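Local coordinates for ferric iron-binding protein HitA (Pseudomonas aeruginosa PAO1, PDB 6IWF) that binds ferric iron, probably as the periplasmic solute-binding component of an iron-uptake system, and is involved in gallium internalization, at residues T6-Q11 / R51-V56; G98-T103 / S261-M266; Y108-I113 / N209-Y214. All coordinates share one frame; numbering follows the deposited sequence.

How the contacts relate
All three contacts reach one branched, mixed set of strands. Contact 1 closes first along the chain, joining strand 4-9 to the start of strand 56-59. Contacts 2 and 3 share strand 97-108: contact 2 pairs its early part with 264-265, contact 3 pairs its end with 211-213, and, because 209-214 precedes 261-266, contact 3 opens and closes between the two segments of contact 2. Centres of contacts 1 and 3 are about 39 Å apart, on opposite sides of the chain's centre. Contact 2 sits between them, about 21 and 23 Å from their centres, and touches both, a layout consistent with a two-lobed binding protein with its iron site between the lobes.

Contact 1. Residues T6-Q11 / R51-V56; sequences TLYNGQ and RSPADV
A54 sets its methyl squarely over the ring of Y8. CB stands 3.5 Å from the ring centroid and only 4° off the normal, so it is nearly equidistant from all six ring carbons, a clean CH-pi contact. Y8 carries CG beside its own backbone N (chi1 -83°), which brings the ring up to the loop. Its OH reaches P53 CD at 3.5 Å and is hydrogen-bonded to E48, a residue that S52 OG shares. S52 OG in turn accepts from A54 N in an ST turn, which helps fix the methyl where it is.

Next to this the backbones mesh. T6 O takes two donors, D55 N at 2.9 Å and V56 N at 3.3 Å, and Y8 N gives to V56 O at 2.9 Å. L7 and V56 form a parallel bridge, part of a beta-alpha-beta crossover in which strand 30-35 leads into helix 38-48 and the chain returns as strand 56-59 on the other flank of strand 4-9, as expected in the alpha/beta lobe of a type II periplasmic binding protein. On the face that carries L7 and V56, L7 CD1 packs against V56 CG1 at 3.7 Å in the buried interior. D55 adds a side-chain bond, its OD2 receiving T6 N at 2.8 Å and 166° through the anti lone pair, while OD1 is held by S235.

The outer side, where T6 meets P53, is looser. P53 is exposed and T6 partly so, and they meet mainly through T6 CB lying 3.3 Å from P53 O.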
loop_
_atom_site.group_PDB
_atom_site.type_symbol
_atom_site.label_atom_id
_atom_site.label_comp_id
_atom_site.label_asym_id
_atom_site.label_seq_id
_atom_site.Cartn_x
_atom_site.Cartn_y
_atom_site.Cartn_z
ATOM N N THR A 6 18.429 12.842 -0.557
ATOM C CA THR A 6 18.071 11.947 0.538
ATOM C C THR A 6 16.645 11.465 0.304
ATOM O O THR A 6 15.731 12.285 0.175
ATOM C CB THR A 6 18.190 12.643 1.893
ATOM O OG1 THR A 6 19.537 13.110 2.085
ATOM C CG2 THR A 6 17.835 11.676 3.014
ATOM N N LEU A 7 16.473 10.146 0.199
ATOM C CA LEU A 7 15.176 9.513 0.017
ATOM C C LEU A 7 14.767 8.872 1.333
ATOM O O LEU A 7 15.461 7.980 1.827
ATOM C CB LEU A 7 15.222 8.456 -1.089
ATOM C CG LEU A 7 13.965 7.588 -1.243
ATOM C CD1 LEU A 7 12.794 8.479 -1.673
ATOM C CD2 LEU A 7 14.185 6.440 -2.242
ATOM N N TYR A 8 13.649 9.323 1.892
ATOM C CA TYR A 8 13.010 8.643 3.017
ATOM C C TYR A 8 12.097 7.576 2.430
ATOM O O TYR A 8 11.081 7.904 1.808
ATOM C CB TYR A 8 12.217 9.628 3.877
ATOM C CG TYR A 8 13.048 10.387 4.898
ATOM C CD1 TYR A 8 14.419 10.557 4.725
ATOM C CD2 TYR A 8 12.459 10.934 6.031
ATOM C CE1 TYR A 8 15.174 11.252 5.652
ATOM C CE2 TYR A 8 13.215 11.633 6.967
ATOM C CZ TYR A 8 14.567 11.790 6.764
ATOM O OH TYR A 8 15.326 12.481 7.679
ATOM N N ASN A 9 12.453 6.294 2.616
ATOM C CA ASN A 9 11.772 5.198 1.928
ATOM C C ASN A 9 10.964 4.367 2.917
ATOM O O ASN A 9 11.522 3.543 3.655
ATOM C CB ASN A 9 12.746 4.295 1.171
ATOM C CG ASN A 9 12.030 3.133 0.518
ATOM O OD1 ASN A 9 10.888 3.277 0.088
ATOM N ND2 ASN A 9 12.673 1.958 0.479
ATOM N N GLY A 10 9.646 4.573 2.892
ATOM C CA GLY A 10 8.680 3.729 3.570
ATOM C C GLY A 10 8.191 2.550 2.761
ATOM O O GLY A 10 7.530 1.665 3.315
ATOM N N GLN A 11 8.482 2.517 1.462
ATOM C CA GLN A 11 8.190 1.342 0.653
ATOM C C GLN A 11 9.211 0.247 0.952
ATOM O O GLN A 11 10.145 0.430 1.729
ATOM C CB GLN A 11 8.201 1.677 -0.837
ATOM C CG GLN A 11 6.838 1.661 -1.505
ATOM C CD GLN A 11 6.286 0.257 -1.701
ATOM O OE1 GLN A 11 6.705 -0.696 -1.041
ATOM N NE2 GLN A 11 5.337 0.128 -2.607
ATOM N N ARG A 51 15.082 21.437 9.493
ATOM C CA ARG A 51 16.364 20.750 9.515
ATOM C C ARG A 51 16.311 19.368 8.880
ATOM O O ARG A 51 17.356 18.706 8.804
ATOM C CB ARG A 51 16.871 20.619 10.955
ATOM C CG ARG A 51 17.077 21.939 11.680
ATOM C CD ARG A 51 17.573 21.705 13.098
ATOM N NE ARG A 51 17.933 22.952 13.769
ATOM C CZ ARG A 51 18.467 23.021 14.985
ATOM N NH1 ARG A 51 18.706 21.913 15.675
ATOM N NH2 ARG A 51 18.761 24.204 15.513
ATOM N N SER A 52 15.139 18.916 8.435
ATOM C CA SER A 52 15.042 17.582 7.860
ATOM C C SER A 52 15.919 17.496 6.620
ATOM O O SER A 52 15.808 18.350 5.729
ATOM C CB SER A 52 13.608 17.223 7.486
ATOM O OG SER A 52 13.567 15.891 6.973
ATOM N N PRO A 53 16.798 16.497 6.523
ATOM C CA PRO A 53 17.567 16.308 5.292
ATOM C C PRO A 53 16.764 15.682 4.163
ATOM O O PRO A 53 17.277 15.603 3.036
ATOM C CB PRO A 53 18.700 15.380 5.743
ATOM C CG PRO A 53 18.056 14.539 6.812
ATOM C CD PRO A 53 17.081 15.450 7.524
ATOM N N ALA A 54 15.518 15.272 4.419
ATOM C CA ALA A 54 14.737 14.557 3.416
ATOM C C ALA A 54 14.445 15.445 2.215
ATOM O O ALA A 54 14.007 16.590 2.357
ATOM C CB ALA A 54 13.425 14.059 4.022
ATOM N N ASP A 55 14.687 14.909 1.022
ATOM C CA ASP A 55 14.316 15.586 -0.209
ATOM C C ASP A 55 13.055 15.008 -0.836
ATOM O O ASP A 55 12.233 15.764 -1.365
ATOM C CB ASP A 55 15.470 15.505 -1.212
ATOM C CG ASP A 55 16.701 16.237 -0.727
ATOM O OD1 ASP A 55 16.602 17.470 -0.518
ATOM O OD2 ASP A 55 17.747 15.578 -0.529
ATOM N N VAL A 56 12.901 13.687 -0.768
ATOM C CA VAL A 56 11.782 12.950 -1.344
ATOM C C VAL A 56 11.318 11.938 -0.308
ATOM O O VAL A 56 12.141 11.310 0.368
ATOM C CB VAL A 56 12.182 12.247 -2.664
ATOM C CG1 VAL A 56 11.061 11.345 -3.178
ATOM C CG2 VAL A 56 12.561 13.280 -3.728
#

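Contact 2. Residues G98-T103 / S261-M266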
loop_
_atom_site.group_PDB
_atom_site.type_symbol
_atom_site.label_atom_id
_atom_site.label_comp_id
_atom_site.label_asym_id
_atom_site.label_seq_id
_atom_site.Cartn_x
_atom_site.Cartn_y
_atom_site.Cartn_z
ATOM N N GLY A 98 0.599 9.385 -6.765
ATOM C CA GLY A 98 0.618 7.934 -6.680
ATOM C C GLY A 98 1.652 7.351 -7.625
ATOM O O GLY A 98 1.893 7.875 -8.715
ATOM N N ILE A 99 2.289 6.270 -7.182
ATOM C CA ILE A 99 3.351 5.602 -7.929
ATOM C C ILE A 99 2.914 4.223 -8.393
ATOM O O ILE A 99 3.080 3.874 -9.563
ATOM C CB ILE A 99 4.650 5.516 -7.100
ATOM C CG1 ILE A 99 5.091 6.903 -6.616
ATOM C CG2 ILE A 99 5.744 4.850 -7.906
ATOM C CD1 ILE A 99 5.279 7.917 -7.737
ATOM N N THR A 100 2.385 3.408 -7.476
ATOM C CA THR A 100 1.795 2.120 -7.822
ATOM C C THR A 100 0.501 1.957 -7.046
ATOM O O THR A 100 0.255 2.653 -6.063
ATOM C CB THR A 100 2.699 0.925 -7.494
ATOM O OG1 THR A 100 2.869 0.830 -6.074
ATOM C CG2 THR A 100 4.073 1.035 -8.194
ATOM N N ALA A 101 -0.331 1.025 -7.506
ATOM C CA ALA A 101 -1.535 0.630 -6.789
ATOM C C ALA A 101 -1.483 -0.867 -6.516
ATOM O O ALA A 101 -0.842 -1.626 -7.241
ATOM C CB ALA A 101 -2.823 0.962 -7.576
ATOM N N ARG A 102 -2.144 -1.287 -5.444
ATOM C CA ARG A 102 -2.218 -2.697 -5.086
ATOM C C ARG A 102 -3.648 -3.002 -4.677
ATOM O O ARG A 102 -4.452 -2.091 -4.460
ATOM C CB ARG A 102 -1.306 -3.022 -3.913
ATOM C CG ARG A 102 -1.926 -2.417 -2.687
ATOM C CD ARG A 102 -0.976 -1.878 -1.721
ATOM N NE ARG A 102 -0.039 -0.928 -2.295
ATOM C CZ ARG A 102 1.056 -0.567 -1.644
ATOM N NH1 ARG A 102 1.901 0.288 -2.174
ATOM N NH2 ARG A 102 1.294 -1.091 -0.444
ATOM N N THR A 103 -3.954 -4.285 -4.491
ATOM C CA THR A 103 -5.313 -4.663 -4.119
ATOM C C THR A 103 -5.306 -5.662 -2.972
ATOM O O THR A 103 -4.432 -6.533 -2.892
ATOM C CB THR A 103 -6.094 -5.245 -5.338
ATOM O OG1 THR A 103 -7.450 -5.531 -4.956
ATOM C CG2 THR A 103 -5.448 -6.513 -5.899
ATOM N N SER A 261 8.136 -5.289 -7.006
ATOM C CA SER A 261 6.862 -5.603 -6.376
ATOM C C SER A 261 5.785 -5.689 -7.439
ATOM O O SER A 261 5.695 -4.822 -8.314
ATOM C CB SER A 261 6.482 -4.575 -5.310
ATOM O OG SER A 261 5.396 -5.068 -4.530
ATOM N N ALA A 262 4.982 -6.750 -7.356
ATOM C CA ALA A 262 3.942 -7.044 -8.335
ATOM C C ALA A 262 2.737 -6.160 -8.028
ATOM O O ALA A 262 1.785 -6.549 -7.352
ATOM C CB ALA A 262 3.589 -8.525 -8.307
ATOM N N GLU A 263 2.799 -4.930 -8.526
ATOM C CA GLU A 263 1.773 -3.929 -8.284
ATOM C C GLU A 263 1.344 -3.347 -9.624
ATOM O O GLU A 263 1.862 -3.718 -10.682
ATOM C CB GLU A 263 2.279 -2.849 -7.318
ATOM C CG GLU A 263 2.673 -3.459 -5.968
ATOM C CD GLU A 263 2.901 -2.442 -4.863
ATOM O OE1 GLU A 263 3.862 -2.631 -4.085
ATOM O OE2 GLU A 263 2.115 -1.482 -4.750
ATOM N N TYR A 264 0.386 -2.441 -9.571
ATOM C CA TYR A 264 -0.131 -1.847 -10.804
ATOM C C TYR A 264 0.468 -0.469 -11.019
ATOM O O TYR A 264 0.419 0.381 -10.113
ATOM C CB TYR A 264 -1.647 -1.743 -10.744
ATOM C CG TYR A 264 -2.340 -3.071 -10.604
ATOM C CD1 TYR A 264 -2.711 -3.799 -11.733
ATOM C CD2 TYR A 264 -2.632 -3.597 -9.356
ATOM C CE1 TYR A 264 -3.352 -5.028 -11.606
ATOM C CE2 TYR A 264 -3.280 -4.819 -9.225
ATOM C CZ TYR A 264 -3.628 -5.529 -10.357
ATOM O OH TYR A 264 -4.264 -6.746 -10.225
ATOM N N PRO A 265 1.021 -0.180 -12.193
ATOM C CA PRO A 265 1.651 1.129 -12.402
ATOM C C PRO A 265 0.628 2.256 -12.441
ATOM O O PRO A 265 -0.502 2.092 -12.915
ATOM C CB PRO A 265 2.352 0.973 -13.760
ATOM C CG PRO A 265 1.583 -0.106 -14.453
ATOM C CD PRO A 265 1.123 -1.056 -13.370
ATOM N N MET A 266 1.040 3.428 -11.943
ATOM C CA MET A 266 0.160 4.587 -11.964
ATOM C C MET A 266 0.404 5.498 -13.159
ATOM O O MET A 266 -0.450 6.338 -13.447
ATOM C CB MET A 266 0.285 5.393 -10.666
ATOM C CG MET A 266 -0.245 4.641 -9.423
ATOM S SD MET A 266 -2.044 4.602 -9.292
ATOM C CE MET A 266 -2.525 3.218 -10.329
#
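T100 and A101 pair with P265 and Y264 as a short antiparallel piece of sheet, adding strand 264-265 to the long strand 97-108, probably a connecting strand between the lobes of this type II binding-protein fold. A101 and Y264 are the hydrogen-bonded pair: A101 N gives to Y264 O and Y264 N to A101 O, both at 2.8 Å. M266 N reaches I99 O from well above that carbonyl's plane, and I99 O has a second donor in Q254. G98 O is buried with no partner in the model.

E263 gathers the side-chain donors. A chi1 of 66° sets T100 OG1 between its backbone N and carbonyl carbon, where it donates to E263 OE2 at 2.8 Å, arriving 65° out of the carboxylate plane; it also bonds S227. R102 NH1 makes a salt bridge to the same OE2 at 3.1 Å; the side chains run side by side, their planes 82° apart, with OE2 over one face of the guanidinium. S261 OG supplies OE1 through the anti lone pair at 2.9 Å, and Q11 adds a weak bond to it. R102 comes within about 4 Å of the side chains of the iron ligands E60 and Y196, and its NH2 makes long, weak ion pairs with E60 and E61, so this charged cluster borders the metal site and could tune its electrostatics.

On the face that carries A101 and Y264, M266 bends back to bring CE within 3.6 Å of A101 CB, and Y264 turns its ring edge to A101 O, with CD2 3.4 Å away.

Contact 3. Residues Y108-I113 / N209-Y214; sequences YNPKKI and NSRLHY
P110 CB lies over the centre of one face of the R211 guanidinium, 3.7 Å above its plane, while the edge of the same group is turned to Y108. There NE and NH1 both give bent hydrogen bonds to the one phenolic oxygen: NE to OH is 2.9 Å and NH1 to OH 2.7 Å, with the oxygen little more than 10° out of the guanidinium plane. The Y108 ring stands steeply to that plane, 73° away, and presents its own edge to the backbone of L212 and H213, with H213 CB lying obliquely to it. Y108 owes this placing to a chi1 of 71°, which sets CG between its backbone N and carbonyl carbon.

Behind the side chains, Y108 and R211 are a hydrogen-bonded antiparallel pair, Y108 N to R211 O and R211 N to Y108 O both at 2.9 Å. Strand 211-213 thus edges the end of strand 97-108, in what is probably the second lobe of a type II binding protein, and follows the helix 196-205 whose first two residues, Y196 and Y197, bind iron.

Beyond Y108 the chain turns off the sheet. N109 OD1 accepts K111 N at 2.9 Å in an Asx turn, and N109 O takes both K112 N and I113 N. P110 CD comes 3.2 Å from N209 O; next to N209, S210 OG is bound to E184.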
loop_
_atom_site.group_PDB
_atom_site.type_symbol
_atom_site.label_atom_id
_atom_site.label_comp_id
_atom_site.label_asym_id
_atom_site.label_seq_id
_atom_site.Cartn_x
_atom_site.Cartn_y
_atom_site.Cartn_z
ATOM N N TYR A 108 -5.623 -18.279 0.080
ATOM C CA TYR A 108 -6.216 -19.466 0.681
ATOM C C TYR A 108 -5.472 -20.709 0.219
ATOM O O TYR A 108 -4.815 -20.717 -0.825
ATOM C CB TYR A 108 -7.715 -19.585 0.363
ATOM C CG TYR A 108 -8.047 -19.934 -1.077
ATOM C CD1 TYR A 108 -8.003 -18.964 -2.074
ATOM C CD2 TYR A 108 -8.433 -21.222 -1.431
ATOM C CE1 TYR A 108 -8.308 -19.268 -3.395
ATOM C CE2 TYR A 108 -8.746 -21.543 -2.773
ATOM C CZ TYR A 108 -8.674 -20.558 -3.739
ATOM O OH TYR A 108 -8.973 -20.841 -5.064
ATOM N N ASN A 109 -5.591 -21.769 1.029
ATOM C CA ASN A 109 -4.984 -23.056 0.723
ATOM C C ASN A 109 -6.056 -23.966 0.150
ATOM O O ASN A 109 -6.972 -24.365 0.889
ATOM C CB ASN A 109 -4.376 -23.674 1.979
ATOM C CG ASN A 109 -3.697 -25.013 1.707
ATOM O OD1 ASN A 109 -3.862 -25.605 0.640
ATOM N ND2 ASN A 109 -2.937 -25.496 2.683
ATOM N N PRO A 110 -6.019 -24.293 -1.146
ATOM C CA PRO A 110 -7.107 -25.098 -1.730
ATOM C C PRO A 110 -7.135 -26.530 -1.242
ATOM O O PRO A 110 -8.125 -27.226 -1.505
ATOM C CB PRO A 110 -6.834 -25.026 -3.246
ATOM C CG PRO A 110 -5.410 -24.620 -3.377
ATOM C CD PRO A 110 -5.032 -23.852 -2.149
ATOM N N LYS A 111 -6.085 -27.002 -0.560
ATOM C CA LYS A 111 -6.158 -28.306 0.084
ATOM C C LYS A 111 -7.011 -28.266 1.341
ATOM O O LYS A 111 -7.525 -29.307 1.767
ATOM C CB LYS A 111 -4.758 -28.806 0.426
ATOM C CG LYS A 111 -3.808 -28.781 -0.751
ATOM C CD LYS A 111 -3.638 -30.161 -1.343
ATOM C CE LYS A 111 -2.271 -30.738 -1.006
ATOM N NZ LYS A 111 -2.130 -32.130 -1.523
ATOM N N LYS A 112 -7.190 -27.082 1.932
ATOM C CA LYS A 112 -7.914 -26.956 3.186
ATOM C C LYS A 112 -9.279 -26.307 3.043
ATOM O O LYS A 112 -10.111 -26.476 3.935
ATOM C CB LYS A 112 -7.084 -26.151 4.191
ATOM C CG LYS A 112 -5.704 -26.740 4.422
ATOM C CD LYS A 112 -5.485 -27.032 5.888
ATOM C CE LYS A 112 -4.120 -27.629 6.127
ATOM N NZ LYS A 112 -4.159 -29.121 6.216
ATOM N N ILE A 113 -9.531 -25.591 1.951
ATOM C CA ILE A 113 -10.847 -25.021 1.695
ATOM C C ILE A 113 -11.031 -24.891 0.193
ATOM O O ILE A 113 -10.148 -24.388 -0.507
ATOM C CB ILE A 113 -11.048 -23.664 2.405
ATOM C CG1 ILE A 113 -12.484 -23.182 2.198
ATOM C CG2 ILE A 113 -10.038 -22.585 1.909
ATOM C CD1 ILE A 113 -12.949 -22.189 3.265
ATOM N N ASN A 209 1.410 -23.730 -3.426
ATOM C CA ASN A 209 0.167 -24.426 -3.117
ATOM C C ASN A 209 -0.990 -23.446 -2.963
ATOM O O ASN A 209 -2.109 -23.716 -3.419
ATOM C CB ASN A 209 0.331 -25.226 -1.822
ATOM C CG ASN A 209 1.160 -26.473 -2.008
ATOM O OD1 ASN A 209 1.107 -27.109 -3.063
ATOM N ND2 ASN A 209 1.939 -26.828 -0.989
ATOM N N SER A 210 -0.730 -22.310 -2.331
ATOM C CA SER A 210 -1.780 -21.350 -2.039
ATOM C C SER A 210 -2.220 -20.629 -3.311
ATOM O O SER A 210 -1.496 -20.560 -4.313
ATOM C CB SER A 210 -1.297 -20.347 -0.992
ATOM O OG SER A 210 -0.282 -19.517 -1.530
ATOM N N ARG A 211 -3.433 -20.086 -3.263
ATOM C CA ARG A 211 -3.995 -19.347 -4.380
ATOM C C ARG A 211 -4.596 -18.050 -3.853
ATOM O O ARG A 211 -4.784 -17.870 -2.648
ATOM C CB ARG A 211 -5.036 -20.183 -5.139
ATOM C CG ARG A 211 -4.459 -21.509 -5.699
ATOM C CD ARG A 211 -5.380 -22.215 -6.701
ATOM N NE ARG A 211 -6.752 -22.359 -6.217
ATOM C CZ ARG A 211 -7.565 -23.373 -6.523
ATOM N NH1 ARG A 211 -8.803 -23.399 -6.028
ATOM N NH2 ARG A 211 -7.144 -24.362 -7.318
ATOM N N LEU A 212 -4.894 -17.142 -4.774
ATOM C CA LEU A 212 -5.495 -15.864 -4.434
ATOM C C LEU A 212 -6.951 -15.864 -4.848
ATOM O O LEU A 212 -7.289 -16.218 -5.984
ATOM C CB LEU A 212 -4.761 -14.699 -5.103
ATOM C CG LEU A 212 -3.340 -14.478 -4.597
ATOM C CD1 LEU A 212 -2.819 -13.129 -5.093
ATOM C CD2 LEU A 212 -3.268 -14.561 -3.081
ATOM N N HIS A 213 -7.805 -15.451 -3.924
ATOM C CA HIS A 213 -9.202 -15.190 -4.200
ATOM C C HIS A 213 -9.425 -13.685 -4.218
ATOM O O HIS A 213 -8.977 -12.976 -3.314
ATOM C CB HIS A 213 -10.087 -15.836 -3.140
ATOM C CG HIS A 213 -11.539 -15.547 -3.332
ATOM N ND1 HIS A 213 -12.264 -16.072 -4.379
ATOM C CD2 HIS A 213 -12.390 -14.758 -2.637
ATOM C CE1 HIS A 213 -13.510 -15.635 -4.309
ATOM N NE2 HIS A 213 -13.614 -14.840 -3.258
ATOM N N TYR A 214 -10.126 -13.205 -5.238
ATOM C CA TYR A 214 -10.484 -11.797 -5.344
ATOM C C TYR A 214 -11.963 -11.658 -5.021
ATOM O O TYR A 214 -12.804 -12.305 -5.660
ATOM C CB TYR A 214 -10.174 -11.259 -6.741
ATOM C CG TYR A 214 -8.707 -11.219 -7.006
ATOM C CD1 TYR A 214 -8.011 -12.376 -7.352
ATOM C CD2 TYR A 214 -7.998 -10.035 -6.877
ATOM C CE1 TYR A 214 -6.658 -12.339 -7.580
ATOM C CE2 TYR A 214 -6.644 -9.990 -7.103
ATOM C CZ TYR A 214 -5.981 -11.140 -7.449
ATOM O OH TYR A 214 -4.627 -11.082 -7.660
#